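Local coordinates for protein putative isomerase (Sinorhizobium meliloti, PDB 2PPG) that is of unknown function but belongs to the enolase superfamily, pairing a mandelate racemase/muconate lactonizing enzyme-type N-terminal domain with a TIM-barrel-like C-terminal domain, at residues A[106-111]-A[120-125]; A[143-148]-A[330-335]; A[271-276]-A[298-303]. All coordinates share one frame; numbering follows the deposited sequence.

All three contacts are buried, and they differ in which parts of the fold they join. Contact 1 pairs two helices of the N-terminal domain, contact 3 joins neighbouring helical elements of the barrel, and contact 2 crosses between the two, setting the turn after helix 119-140 against barrel helix 325-336. Contact 1 rests on a tyrosine hydroxyl reaching a helix carbonyl, contact 2 on a glutamine oxygen taking a backbone N-H, and contact 3 on close packing beside a capped helix start. Contact 3 touches both others: Arg272 and Thr273 meet contact 1, where the second subunit also reaches, while Phe301 and Met302 pack on Ala333 of contact 2.

Contact 1 of 3, residues A[106-111]-A[120-125]; sequences DLYDLM and FYVDAL
Tyr121 reaches across from helix 119-140 and sets its hydroxyl against helix 100-109, where OH donates to Leu107 O. The 2.4 Å between Tyr121 OH and Leu107 O is very short, and the exact length is doubtful, but the placing is plain: the carbonyl oxygen lies at the ring edge, in the ring plane. Tyr121 gets there by carrying CG anti to its own backbone N (chi1 -173°), which carries the ring out to the carbonyl of the other helix. The same carbonyl also takes a weak bond from Leu110 N in its own turn.

Other neighbours line the ring's face and edge. Met111, modelled as selenomethionine, lays its CB over one face, 4.1 Å from the Tyr121 ring centroid and 29° off the normal, a CH-pi contact. Its CG follows the ring toward the hydroxyl end, 3.5 Å from Tyr121 CE1. The backbone of Tyr108 comes in at the ring edge, its CA 4.2 Å from Tyr121 CE2.

One turn further along, Leu125 works with both branches. CD2 rests 3.6 Å from Leu107 CB, the two leucines sliding past each other in opposite directions. CD1 meets the edge of the Tyr108 ring, 4.0 Å from Tyr108 CD1, and here the side chains cross at about a right angle. Val122 CG2 stands at the same ring's edge, more loosely, 4.5 Å from Tyr108 CE1.

A second subunit closes over this region: its Phe120 packs on Met111, and its Tyr116 hydroxyl bonds to Asp123. Two helices joined by a short connection and held by a leucine- and tyrosine-rich seam belong to the helical part of the N-terminal capping domain of the enolase superfamily.

Contact 2 of 3, residues A[143-148]-A[330-335]; sequences PVCKLL and SLQASA
The join between the N-terminal domain and the barrel is made here by a 3-10 turn in the connection from helix 119-140 to strand 155-161, seated against barrel helix 325-336. Gln332 carries most of it. Its OE1 accepts from Cys145 N at 3.0 Å, with a fairly straight N-H...O angle of 159°, and the donor sits tilted 25° from the carbonyl plane of the amide. To bring the oxygen there the glutamine chain bends once, at chi2 (-68°), which turns the amide toward the backbone N-H of Cys145 in the 3-10 turn.

The other end of that amide is used as well: Gln332 NE2 donates to Leu376 O, so both polar atoms are gripped and the amide's rotation is fixed. Val144 makes a backbone bond to neighbouring Gly375, tying the same three pieces of chain together.

Apolar groups fill in round this polar centre. Val144 crosses the stem of the glutamine at a slant, its CG1 4.0 Å from Gln332 CB, while Pro143 CB lies 3.8 Å from Gln332 OE1. Cys145 CB presses on the helix backbone, 3.3 Å from Gln332 O, and lies 4.0 Å from Ala335 CB. Leu148 reaches over from the end of the turn to place CD1 4.1 Å from Ala333 CA, against the helix backbone.

Lys146 takes no part in this seam; its NZ forms salt bridges to Asp96 and Asp99 of a third subunit. A glutamine clasping the turn that leads into the barrel thus ties the capping domain to the (beta/alpha)-barrel of an enolase-superfamily fold.

Contact 3 of 3, residues A[271-276]-A[298-303]; sequences WRTVHD and ITQFMR
Thr273 and Gln300 bring the two backbones close, their CA atoms 5.6 Å apart, with Val274 and Arg303 the next nearest pair. The chain at 271-273 is loop and turns into a weakly bonded helix at Val274; segment 298-303 is helix throughout. Thr273 is the N-cap, and with Asp276 it forms a capping box. Asp276 OD2 takes two backbone N-H groups: Arg272 N, 2.7 Å away and nearly along the C-O axis, and Thr273 N, which comes from above the carboxylate plane. Thr273 OG1 accepts a weak capping bond from His275 N; chi1 of 65° holds that oxygen between the threonine's own N and carbonyl carbon, turned back toward the helix start.

Gln300 lies against this capped turn. Gln300 CG comes within 3.0 Å of Arg272 O and 3.3 Å of Thr273 CA, a tight fit; beyond it the chain bends at chi2, which lays the amide along Thr273. The side chains of Gln300 and Thr273 run side by side in the same direction, Gln300 CD 3.6 Å from Thr273 CG2. Val274 crosses both Gln300 and Arg303 at about a right angle: its CB is 4.0 Å from Arg303 CB, and its CG2 is 3.8 Å from Arg303 O.

Beyond CB, Arg303 stretches away to a salt bridge with Asp105, and Arg272 turns to Arg114 and Tyr116 of the second subunit. What the contact joins is the N-terminal end of helix 274-282, the crossover between parallel strands 264-267 and 288-289, and helix 293-310 next along the barrel: side-by-side outer helices of a TIM-type barrel.

Contact 1 of 3, residues A[106-111]-A[120-125]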
loop_
_atom_site.group_PDB
_atom_site.type_symbol
_atom_site.label_atom_id
_atom_site.label_comp_id
_atom_site.label_asym_id
_atom_site.label_seq_id
_atom_site.Cartn_x
_atom_site.Cartn_y
_atom_site.Cartn_z
ATOM N N ASP A 106 -9.873 -18.264 -29.903
ATOM C CA ASP A 106 -11.152 -18.939 -30.146
ATOM C C ASP A 106 -11.232 -20.279 -29.435
ATOM O O ASP A 106 -12.235 -20.574 -28.803
ATOM C CB ASP A 106 -11.388 -19.131 -31.643
ATOM C CG ASP A 106 -11.791 -17.836 -32.344
ATOM O OD1 ASP A 106 -11.977 -16.812 -31.645
ATOM O OD2 ASP A 106 -11.924 -17.845 -33.595
ATOM N N LEU A 107 -10.155 -21.064 -29.518
ATOM C CA LEU A 107 -10.090 -22.415 -28.942
ATOM C C LEU A 107 -9.959 -22.366 -27.428
ATOM O O LEU A 107 -10.437 -23.235 -26.700
ATOM C CB LEU A 107 -8.892 -23.181 -29.500
ATOM C CG LEU A 107 -8.721 -23.482 -30.995
ATOM C CD1 LEU A 107 -7.423 -24.299 -31.243
ATOM C CD2 LEU A 107 -9.940 -24.180 -31.577
ATOM N N TYR A 108 -9.276 -21.344 -26.960
ATOM C CA TYR A 108 -9.135 -21.137 -25.541
ATOM C C TYR A 108 -10.484 -20.710 -24.932
ATOM O O TYR A 108 -10.890 -21.198 -23.880
ATOM C CB TYR A 108 -8.060 -20.095 -25.331
ATOM C CG TYR A 108 -7.783 -19.767 -23.907
ATOM C CD1 TYR A 108 -6.665 -20.290 -23.267
ATOM C CD2 TYR A 108 -8.597 -18.887 -23.210
ATOM C CE1 TYR A 108 -6.377 -19.962 -21.957
ATOM C CE2 TYR A 108 -8.316 -18.543 -21.902
ATOM C CZ TYR A 108 -7.208 -19.093 -21.280
ATOM O OH TYR A 108 -6.928 -18.773 -19.982
ATOM N N ASP A 109 -11.193 -19.821 -25.619
ATOM C CA ASP A 109 -12.526 -19.410 -25.190
ATOM C C ASP A 109 -13.521 -20.572 -25.140
ATOM O O ASP A 109 -14.541 -20.484 -24.461
ATOM C CB ASP A 109 -13.065 -18.300 -26.092
ATOM C CG ASP A 109 -12.337 -16.974 -25.892
ATOM O OD1 ASP A 109 -11.647 -16.809 -24.867
ATOM O OD2 ASP A 109 -12.459 -16.091 -26.769
ATOM N N LEU A 110 -13.219 -21.654 -25.851
ATOM C CA LEU A 110 -14.078 -22.833 -25.889
ATOM C C LEU A 110 -14.277 -23.510 -24.516
ATOM O O LEU A 110 -15.328 -24.110 -24.256
ATOM C CB LEU A 110 -13.515 -23.833 -26.895
ATOM C CG LEU A 110 -14.279 -24.185 -28.177
ATOM C CD1 LEU A 110 -15.304 -23.128 -28.645
ATOM C CD2 LEU A 110 -13.293 -24.516 -29.288
HETATM N N MSE A 111 -13.284 -23.392 -23.633
HETATM C CA MSE A 111 -13.300 -24.125 -22.366
HETATM C C MSE A 111 -13.006 -23.296 -21.113
HETATM O O MSE A 111 -13.106 -23.810 -20.004
HETATM C CB MSE A 111 -12.314 -25.288 -22.454
HETATM C CG MSE A 111 -12.731 -26.373 -23.439
HETATM SE SE MSE A 111 -14.014 -27.597 -22.626
HETATM C CE MSE A 111 -12.751 -28.778 -21.730
ATOM N N PHE A 120 -2.952 -29.495 -19.478
ATOM C CA PHE A 120 -2.970 -30.304 -20.683
ATOM C C PHE A 120 -3.661 -29.577 -21.797
ATOM O O PHE A 120 -3.307 -29.752 -22.957
ATOM C CB PHE A 120 -3.693 -31.635 -20.452
ATOM C CG PHE A 120 -2.875 -32.662 -19.725
ATOM C CD1 PHE A 120 -1.946 -33.430 -20.404
ATOM C CD2 PHE A 120 -3.056 -32.876 -18.366
ATOM C CE1 PHE A 120 -1.204 -34.380 -19.743
ATOM C CE2 PHE A 120 -2.312 -33.819 -17.694
ATOM C CZ PHE A 120 -1.392 -34.581 -18.389
ATOM N N TYR A 121 -4.655 -28.773 -21.443
ATOM C CA TYR A 121 -5.470 -28.111 -22.442
ATOM C C TYR A 121 -4.639 -27.121 -23.250
ATOM O O TYR A 121 -4.727 -27.106 -24.479
ATOM C CB TYR A 121 -6.649 -27.404 -21.798
ATOM C CG TYR A 121 -7.622 -26.849 -22.810
ATOM C CD1 TYR A 121 -8.518 -27.684 -23.465
ATOM C CD2 TYR A 121 -7.642 -25.491 -23.115
ATOM C CE1 TYR A 121 -9.417 -27.187 -24.388
ATOM C CE2 TYR A 121 -8.541 -24.978 -24.037
ATOM C CZ TYR A 121 -9.425 -25.832 -24.676
ATOM O OH TYR A 121 -10.319 -25.337 -25.605
ATOM N N VAL A 122 -3.831 -26.309 -22.557
ATOM C CA VAL A 122 -2.969 -25.336 -23.223
ATOM C C VAL A 122 -1.833 -26.075 -23.927
ATOM O O VAL A 122 -1.392 -25.656 -25.007
ATOM C CB VAL A 122 -2.435 -24.256 -22.258
ATOM C CG1 VAL A 122 -1.498 -23.291 -22.984
ATOM C CG2 VAL A 122 -3.595 -23.480 -21.648
ATOM N N ASP A 123 -1.399 -27.197 -23.347
ATOM C CA ASP A 123 -0.467 -28.084 -24.040
ATOM C C ASP A 123 -0.959 -28.413 -25.450
ATOM O O ASP A 123 -0.208 -28.313 -26.422
ATOM C CB ASP A 123 -0.249 -29.376 -23.248
ATOM C CG ASP A 123 0.928 -29.284 -22.265
ATOM O OD1 ASP A 123 1.490 -28.180 -22.082
ATOM O OD2 ASP A 123 1.295 -30.328 -21.674
ATOM N N ALA A 124 -2.230 -28.798 -25.556
ATOM C CA ALA A 124 -2.863 -29.107 -26.835
ATOM C C ALA A 124 -2.935 -27.897 -27.759
ATOM O O ALA A 124 -2.812 -28.033 -28.985
ATOM C CB ALA A 124 -4.253 -29.676 -26.611
ATOM N N LEU A 125 -3.143 -26.716 -27.175
ATOM C CA LEU A 125 -3.210 -25.482 -27.954
ATOM C C LEU A 125 -1.838 -25.146 -28.474
ATOM O O LEU A 125 -1.674 -24.812 -29.646
ATOM C CB LEU A 125 -3.754 -24.323 -27.117
ATOM C CG LEU A 125 -5.193 -24.454 -26.595
ATOM C CD1 LEU A 125 -5.568 -23.243 -25.786
ATOM C CD2 LEU A 125 -6.168 -24.648 -27.736
#

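Contact 2 of 3, residues A[143-148]-A[330-335]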
loop_
_atom_site.group_PDB
_atom_site.type_symbol
_atom_site.label_atom_id
_atom_site.label_comp_id
_atom_site.label_asym_id
_atom_site.label_seq_id
_atom_site.Cartn_x
_atom_site.Cartn_y
_atom_site.Cartn_z
ATOM N N PRO A 143 10.457 -17.120 -42.688
ATOM C CA PRO A 143 10.693 -17.698 -41.378
ATOM C C PRO A 143 9.675 -17.099 -40.433
ATOM O O PRO A 143 9.174 -15.998 -40.687
ATOM C CB PRO A 143 12.102 -17.222 -41.015
ATOM C CG PRO A 143 12.443 -16.168 -41.967
ATOM C CD PRO A 143 11.585 -16.304 -43.163
ATOM N N VAL A 144 9.342 -17.820 -39.369
ATOM C CA VAL A 144 8.269 -17.385 -38.482
ATOM C C VAL A 144 8.551 -15.995 -37.878
ATOM O O VAL A 144 7.651 -15.161 -37.792
ATOM C CB VAL A 144 7.965 -18.468 -37.417
ATOM C CG1 VAL A 144 7.429 -17.864 -36.128
ATOM C CG2 VAL A 144 6.983 -19.518 -37.995
ATOM N N CYS A 145 9.809 -15.730 -37.526
ATOM C CA CYS A 145 10.188 -14.471 -36.896
ATOM C C CYS A 145 9.907 -13.241 -37.767
ATOM O O CYS A 145 9.857 -12.119 -37.261
ATOM C CB CYS A 145 11.662 -14.500 -36.510
ATOM S SG CYS A 145 12.740 -14.728 -37.913
ATOM N N LYS A 146 9.723 -13.442 -39.071
ATOM C CA LYS A 146 9.404 -12.322 -39.943
ATOM C C LYS A 146 7.898 -12.127 -40.103
ATOM O O LYS A 146 7.446 -11.404 -40.977
ATOM C CB LYS A 146 10.128 -12.444 -41.281
ATOM C CG LYS A 146 11.629 -12.316 -41.122
ATOM C CD LYS A 146 12.330 -11.989 -42.397
ATOM C CE LYS A 146 13.761 -11.555 -42.108
ATOM N NZ LYS A 146 13.840 -10.094 -41.908
ATOM N N LEU A 147 7.133 -12.778 -39.234
ATOM C CA LEU A 147 5.697 -12.553 -39.112
ATOM C C LEU A 147 5.413 -12.138 -37.663
ATOM O O LEU A 147 4.271 -11.855 -37.290
ATOM C CB LEU A 147 4.936 -13.836 -39.413
ATOM C CG LEU A 147 5.177 -14.568 -40.736
ATOM C CD1 LEU A 147 4.634 -15.991 -40.664
ATOM C CD2 LEU A 147 4.516 -13.818 -41.876
ATOM N N LEU A 148 6.463 -12.119 -36.845
ATOM C CA LEU A 148 6.313 -11.811 -35.431
ATOM C C LEU A 148 6.898 -10.458 -35.115
ATOM O O LEU A 148 7.082 -10.132 -33.953
ATOM C CB LEU A 148 7.016 -12.858 -34.569
ATOM C CG LEU A 148 6.421 -14.261 -34.581
ATOM C CD1 LEU A 148 7.257 -15.184 -33.727
ATOM C CD2 LEU A 148 4.962 -14.215 -34.102
ATOM N N SER A 330 10.810 -22.127 -30.386
ATOM C CA SER A 330 11.447 -21.307 -29.359
ATOM C C SER A 330 12.534 -20.380 -29.918
ATOM O O SER A 330 12.631 -19.206 -29.532
ATOM C CB SER A 330 12.016 -22.183 -28.249
ATOM O OG SER A 330 12.301 -21.392 -27.122
ATOM N N LEU A 331 13.327 -20.908 -30.846
ATOM C CA LEU A 331 14.383 -20.140 -31.499
ATOM C C LEU A 331 13.857 -19.063 -32.436
ATOM O O LEU A 331 14.389 -17.961 -32.473
ATOM C CB LEU A 331 15.306 -21.081 -32.262
ATOM C CG LEU A 331 16.074 -22.052 -31.371
ATOM C CD1 LEU A 331 17.064 -22.793 -32.238
ATOM C CD2 LEU A 331 16.772 -21.309 -30.216
ATOM N N GLN A 332 12.808 -19.385 -33.187
ATOM C CA GLN A 332 12.149 -18.400 -34.038
ATOM C C GLN A 332 11.586 -17.232 -33.228
ATOM O O GLN A 332 11.754 -16.063 -33.604
ATOM C CB GLN A 332 11.021 -19.049 -34.854
ATOM C CG GLN A 332 11.491 -19.916 -36.018
ATOM C CD GLN A 332 12.150 -19.122 -37.148
ATOM O OE1 GLN A 332 11.925 -17.912 -37.299
ATOM N NE2 GLN A 332 12.960 -19.807 -37.954
ATOM N N ALA A 333 10.908 -17.548 -32.125
ATOM C CA ALA A 333 10.276 -16.510 -31.326
ATOM C C ALA A 333 11.335 -15.707 -30.593
ATOM O O ALA A 333 11.269 -14.476 -30.561
ATOM C CB ALA A 333 9.290 -17.093 -30.379
ATOM N N SER A 334 12.331 -16.400 -30.041
ATOM C CA SER A 334 13.467 -15.713 -29.428
ATOM C C SER A 334 14.098 -14.766 -30.435
ATOM O O SER A 334 14.563 -13.694 -30.062
ATOM C CB SER A 334 14.515 -16.691 -28.885
ATOM O OG SER A 334 13.989 -17.506 -27.853
ATOM N N ALA A 335 14.091 -15.138 -31.712
ATOM C CA ALA A 335 14.712 -14.292 -32.741
ATOM C C ALA A 335 13.977 -12.960 -32.937
ATOM O O ALA A 335 14.567 -11.982 -33.388
ATOM C CB ALA A 335 14.837 -15.049 -34.076
#

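Contact 3 of 3, residues A[271-276]-A[298-303]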
loop_
_atom_site.group_PDB
_atom_site.type_symbol
_atom_site.label_atom_id
_atom_site.label_comp_id
_atom_site.label_asym_id
_atom_site.label_seq_id
_atom_site.Cartn_x
_atom_site.Cartn_y
_atom_site.Cartn_z
ATOM N N TRP A 271 4.323 -22.093 -16.456
ATOM C CA TRP A 271 3.161 -21.271 -16.751
ATOM C C TRP A 271 2.604 -21.708 -18.088
ATOM O O TRP A 271 3.238 -22.509 -18.784
ATOM C CB TRP A 271 3.516 -19.790 -16.823
ATOM C CG TRP A 271 4.126 -19.222 -15.579
ATOM C CD1 TRP A 271 4.099 -19.755 -14.326
ATOM C CD2 TRP A 271 4.825 -17.974 -15.474
ATOM N NE1 TRP A 271 4.758 -18.919 -13.446
ATOM C CE2 TRP A 271 5.214 -17.823 -14.128
ATOM C CE3 TRP A 271 5.169 -16.980 -16.392
ATOM C CZ2 TRP A 271 5.938 -16.722 -13.677
ATOM C CZ3 TRP A 271 5.888 -15.892 -15.945
ATOM C CH2 TRP A 271 6.268 -15.772 -14.599
ATOM N N ARG A 272 1.435 -21.170 -18.450
ATOM C CA ARG A 272 0.790 -21.521 -19.701
ATOM C C ARG A 272 0.402 -20.301 -20.521
ATOM O O ARG A 272 0.421 -20.354 -21.754
ATOM C CB ARG A 272 -0.435 -22.400 -19.445
ATOM C CG ARG A 272 -0.090 -23.758 -18.860
ATOM C CD ARG A 272 0.768 -24.591 -19.817
ATOM N NE ARG A 272 0.674 -26.006 -19.474
ATOM C CZ ARG A 272 1.425 -26.610 -18.558
ATOM N NH1 ARG A 272 2.351 -25.931 -17.888
ATOM N NH2 ARG A 272 1.234 -27.896 -18.302
ATOM N N THR A 273 0.038 -19.216 -19.840
ATOM C CA THR A 273 -0.340 -17.973 -20.508
ATOM C C THR A 273 0.309 -16.746 -19.862
ATOM O O THR A 273 0.844 -16.807 -18.742
ATOM C CB THR A 273 -1.853 -17.731 -20.467
ATOM O OG1 THR A 273 -2.245 -17.552 -19.108
ATOM C CG2 THR A 273 -2.639 -18.899 -21.087
ATOM N N VAL A 274 0.220 -15.621 -20.571
ATOM C CA VAL A 274 0.654 -14.333 -20.052
ATOM C C VAL A 274 -0.068 -13.994 -18.740
ATOM O O VAL A 274 0.442 -13.235 -17.912
ATOM C CB VAL A 274 0.463 -13.225 -21.119
ATOM C CG1 VAL A 274 -1.008 -13.130 -21.571
ATOM C CG2 VAL A 274 0.988 -11.875 -20.623
ATOM N N HIS A 275 -1.244 -14.574 -18.537
ATOM C CA HIS A 275 -1.993 -14.349 -17.300
ATOM C C HIS A 275 -1.246 -14.850 -16.063
ATOM O O HIS A 275 -1.230 -14.178 -15.037
ATOM C CB HIS A 275 -3.402 -14.937 -17.401
ATOM C CG HIS A 275 -4.211 -14.335 -18.503
ATOM N ND1 HIS A 275 -4.541 -12.995 -18.536
ATOM C CD2 HIS A 275 -4.731 -14.878 -19.629
ATOM C CE1 HIS A 275 -5.236 -12.742 -19.632
ATOM N NE2 HIS A 275 -5.368 -13.868 -20.310
ATOM N N ASP A 276 -0.602 -16.006 -16.170
ATOM C CA ASP A 276 0.248 -16.498 -15.084
ATOM C C ASP A 276 1.330 -15.501 -14.709
ATOM O O ASP A 276 1.717 -15.431 -13.555
ATOM C CB ASP A 276 0.886 -17.843 -15.448
ATOM C CG ASP A 276 -0.142 -18.905 -15.732
ATOM O OD1 ASP A 276 -1.203 -18.871 -15.089
ATOM O OD2 ASP A 276 0.095 -19.770 -16.597
ATOM N N ILE A 298 3.512 -20.476 -29.782
ATOM C CA ILE A 298 4.074 -19.195 -30.204
ATOM C C ILE A 298 3.271 -17.988 -29.718
ATOM O O ILE A 298 3.837 -17.041 -29.153
ATOM C CB ILE A 298 4.299 -19.180 -31.719
ATOM C CG1 ILE A 298 5.604 -19.923 -32.027
ATOM C CG2 ILE A 298 4.278 -17.750 -32.270
ATOM C CD1 ILE A 298 5.729 -20.527 -33.406
ATOM N N THR A 299 1.954 -18.048 -29.887
ATOM C CA THR A 299 1.084 -16.923 -29.543
ATOM C C THR A 299 1.273 -16.497 -28.093
ATOM O O THR A 299 1.418 -15.314 -27.791
ATOM C CB THR A 299 -0.406 -17.258 -29.777
ATOM O OG1 THR A 299 -0.632 -17.487 -31.176
ATOM C CG2 THR A 299 -1.292 -16.119 -29.306
ATOM N N GLN A 300 1.289 -17.471 -27.200
ATOM C CA GLN A 300 1.319 -17.181 -25.786
ATOM C C GLN A 300 2.739 -16.754 -25.426
ATOM O O GLN A 300 2.945 -15.797 -24.678
ATOM C CB GLN A 300 0.900 -18.431 -25.041
ATOM C CG GLN A 300 0.107 -18.198 -23.810
ATOM C CD GLN A 300 -1.158 -17.397 -24.032
ATOM O OE1 GLN A 300 -2.123 -17.871 -24.642
ATOM N NE2 GLN A 300 -1.175 -16.188 -23.503
ATOM N N PHE A 301 3.707 -17.454 -26.009
ATOM C CA PHE A 301 5.128 -17.186 -25.837
ATOM C C PHE A 301 5.437 -15.725 -26.163
ATOM O O PHE A 301 6.154 -15.057 -25.418
ATOM C CB PHE A 301 5.919 -18.130 -26.763
ATOM C CG PHE A 301 7.399 -18.221 -26.469
ATOM C CD1 PHE A 301 7.898 -19.243 -25.678
ATOM C CD2 PHE A 301 8.303 -17.328 -27.052
ATOM C CE1 PHE A 301 9.286 -19.347 -25.431
ATOM C CE2 PHE A 301 9.687 -17.426 -26.810
ATOM C CZ PHE A 301 10.175 -18.432 -25.998
HETATM N N MSE A 302 4.887 -15.232 -27.266
HETATM C CA MSE A 302 5.126 -13.847 -27.676
HETATM C C MSE A 302 4.403 -12.849 -26.770
HETATM O O MSE A 302 4.917 -11.757 -26.507
HETATM C CB MSE A 302 4.740 -13.626 -29.144
HETATM C CG MSE A 302 5.617 -14.386 -30.138
HETATM SE SE MSE A 302 7.513 -13.824 -30.135
HETATM C CE MSE A 302 7.268 -12.019 -30.859
ATOM N N ARG A 303 3.223 -13.229 -26.278
ATOM C CA ARG A 303 2.514 -12.394 -25.296
ATOM C C ARG A 303 3.345 -12.228 -24.014
ATOM O O ARG A 303 3.411 -11.143 -23.452
ATOM C CB ARG A 303 1.086 -12.907 -25.014
ATOM C CG ARG A 303 0.121 -12.679 -26.207
ATOM C CD ARG A 303 -1.271 -13.371 -26.084
ATOM N NE ARG A 303 -2.025 -13.226 -27.340
ATOM C CZ ARG A 303 -3.265 -13.669 -27.579
ATOM N NH1 ARG A 303 -3.954 -14.314 -26.651
ATOM N NH2 ARG A 303 -3.828 -13.462 -28.766
#